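Local coordinates for protein TrwG component of type IV secretion system (Bartonella birtlesii, PDB 4JF8) that is a VirB8-family component of a bacterial type IV secretion system, probably serving as an inner-membrane scaffold protein whose soluble domain lies in the periplasm, at residues A[52-57]-A[103-108]. Residues are numbered along the deposited sequence; the frame is centred on the assembly and turned at random.
Sequences YVLNRE and ITVKVR. With EDO (1,2-ethanediol), chain C.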
loop_
_atom_site.group_PDB
_atom_site.type_symbol
_atom_site.label_atom_id
_atom_site.label_comp_id
_atom_site.label_asym_id
_atom_site.label_seq_id
_atom_site.Cartn_x
_atom_site.Cartn_y
_atom_site.Cartn_z
ATOM N N TYR A 52 -5.826 0.921 6.946
ATOM C CA TYR A 52 -6.685 2.068 7.136
ATOM C C TYR A 52 -6.100 3.088 8.107
ATOM O O TYR A 52 -6.011 4.276 7.785
ATOM C CB TYR A 52 -8.085 1.634 7.602
ATOM C CG TYR A 52 -9.088 2.767 7.511
ATOM C CD1 TYR A 52 -9.655 3.088 6.279
ATOM C CD2 TYR A 52 -9.408 3.568 8.614
ATOM C CE1 TYR A 52 -10.544 4.141 6.142
ATOM C CE2 TYR A 52 -10.297 4.619 8.484
ATOM C CZ TYR A 52 -10.844 4.914 7.247
ATOM O OH TYR A 52 -11.763 5.959 7.153
ATOM N N VAL A 53 -5.695 2.632 9.283
ATOM C CA VAL A 53 -5.182 3.543 10.284
ATOM C C VAL A 53 -3.897 4.203 9.797
ATOM O O VAL A 53 -3.708 5.411 9.960
ATOM C CB VAL A 53 -5.014 2.854 11.656
ATOM C CG1 VAL A 53 -4.288 3.780 12.625
ATOM C CG2 VAL A 53 -6.377 2.477 12.232
ATOM N N LEU A 54 -2.999 3.431 9.198
ATOM C CA LEU A 54 -1.748 4.017 8.724
ATOM C C LEU A 54 -2.029 5.060 7.654
ATOM O O LEU A 54 -1.404 6.130 7.637
ATOM C CB LEU A 54 -0.803 2.946 8.174
ATOM C CG LEU A 54 -0.164 2.036 9.228
ATOM C CD1 LEU A 54 0.686 0.979 8.546
ATOM C CD2 LEU A 54 0.679 2.853 10.205
ATOM N N ASN A 55 -2.919 4.771 6.721
ATOM C CA ASN A 55 -3.144 5.715 5.622
ATOM C C ASN A 55 -3.938 6.936 6.055
ATOM O O ASN A 55 -3.719 8.018 5.515
ATOM C CB ASN A 55 -3.773 5.026 4.416
ATOM C CG ASN A 55 -2.758 4.279 3.605
ATOM O OD1 ASN A 55 -2.111 4.859 2.730
ATOM N ND2 ASN A 55 -2.609 3.001 3.856
ATOM N N ARG A 56 -4.808 6.788 7.035
ATOM C CA ARG A 56 -5.656 7.901 7.464
ATOM C C ARG A 56 -4.934 8.838 8.423
ATOM O O ARG A 56 -5.093 10.058 8.343
ATOM C CB ARG A 56 -6.946 7.378 8.102
ATOM C CG ARG A 56 -7.841 8.511 8.580
ATOM C CD ARG A 56 -9.257 8.108 8.824
ATOM N NE ARG A 56 -10.038 9.180 9.441
ATOM C CZ ARG A 56 -11.362 9.255 9.456
ATOM N NH1 ARG A 56 -12.116 8.366 8.812
ATOM N NH2 ARG A 56 -11.953 10.257 10.099
ATOM N N GLU A 57 -4.155 8.266 9.331
ATOM C CA GLU A 57 -3.550 9.055 10.401
ATOM C C GLU A 57 -2.168 9.602 10.041
ATOM O O GLU A 57 -1.718 10.585 10.611
ATOM C CB GLU A 57 -3.470 8.233 11.702
ATOM C CG GLU A 57 -4.816 7.798 12.267
ATOM C CD GLU A 57 -5.717 8.953 12.658
ATOM O OE1 GLU A 57 -5.211 10.045 13.015
ATOM O OE2 GLU A 57 -6.946 8.762 12.611
ATOM N N ILE A 103 3.496 13.683 10.366
ATOM C CA ILE A 103 2.908 13.004 11.522
ATOM C C ILE A 103 3.139 11.528 11.271
ATOM O O ILE A 103 2.590 10.960 10.324
ATOM C CB ILE A 103 1.425 13.310 11.722
ATOM C CG1 ILE A 103 1.182 14.797 11.996
ATOM C CG2 ILE A 103 0.914 12.499 12.925
ATOM C CD1 ILE A 103 -0.271 15.194 12.001
ATOM N N THR A 104 3.979 10.943 12.097
ATOM C CA THR A 104 4.368 9.547 11.956
ATOM C C THR A 104 3.568 8.682 12.910
ATOM O O THR A 104 3.356 9.048 14.067
ATOM C CB THR A 104 5.877 9.419 12.128
ATOM O OG1 THR A 104 6.493 10.343 11.206
ATOM C CG2 THR A 104 6.334 8.033 11.787
ATOM N N VAL A 105 3.111 7.546 12.396
ATOM C CA VAL A 105 2.160 6.673 13.090
ATOM C C VAL A 105 2.819 5.334 13.352
ATOM O O VAL A 105 3.414 4.740 12.437
ATOM C CB VAL A 105 0.915 6.451 12.218
ATOM C CG1 VAL A 105 -0.042 5.461 12.878
ATOM C CG2 VAL A 105 0.222 7.769 11.928
ATOM N N LYS A 106 2.666 4.829 14.572
ATOM C CA LYS A 106 3.091 3.470 14.954
ATOM C C LYS A 106 1.894 2.740 15.544
ATOM O O LYS A 106 1.366 3.125 16.596
ATOM C CB LYS A 106 4.196 3.506 16.010
ATOM N N VAL A 107 1.443 1.708 14.853
ATOM C CA VAL A 107 0.354 0.853 15.351
ATOM C C VAL A 107 0.943 -0.142 16.337
ATOM O O VAL A 107 1.892 -0.845 16.025
ATOM C CB VAL A 107 -0.376 0.140 14.200
ATOM C CG1 VAL A 107 -1.369 -0.870 14.755
ATOM C CG2 VAL A 107 -1.094 1.138 13.298
ATOM N N ARG A 108 0.359 -0.195 17.532
ATOM C CA ARG A 108 0.844 -1.082 18.606
ATOM C C ARG A 108 0.040 -2.359 18.724
ATOM O O ARG A 108 0.595 -3.396 19.045
ATOM C CB ARG A 108 0.875 -0.352 19.947
ATOM C CG ARG A 108 1.692 0.929 19.981
ATOM C CD ARG A 108 1.444 1.731 21.271
ATOM N NE ARG A 108 0.295 2.640 21.163
ATOM C CZ ARG A 108 -0.402 3.143 22.192
ATOM N NH1 ARG A 108 -0.089 2.813 23.441
ATOM N NH2 ARG A 108 -1.451 3.963 21.974
HETATM C C1 EDO C . -3.383 11.514 5.529
HETATM O O1 EDO C . -4.177 11.968 6.639
HETATM C C2 EDO C . -4.237 11.349 4.303
HETATM O O2 EDO C . -5.049 10.232 4.524
#
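Val105 meets Leu54 and Glu57 where the C-terminal turns of helix 42-57 lie against strand 101-112, an edge strand of the antiparallel sheet within this chain of the NTF2-like VirB8 domain. Segments 52-57 and 103-108 run nearly antiparallel, their axes 8.5 Å apart at closest approach. From its CB, which sits 4.1 Å from Leu54 CD2, Val105 sends one methyl to each helix residue. CG1, anti to the backbone N (chi1 176°), packs on Leu54 CD2 at 3.8 Å. CG2 turns to the helix end, where it lies 3.6 Å from Glu57 C and 3.7 Å from Glu57 CB. A beta-branched valine suits this place, since its methyls branch at CB, close to its own strand, and both reach the helix without a long chain. Leucine reaches further: CD2 of Leu54 also touches Val107 CG2 at 4.0 Å, bridging two strand residues that face the helix. Val53 CG1 adds a looser contact to the same Val107 methyl. Glu57 lends only its aliphatic base and backbone to Val105; its chain bends at chi2 (-62°), and OE2 is hydrogen-bonded to Tyr169 OH on strand 164-173. The segments thus meet through nondirectional apolar packing, whose fit depends on shape.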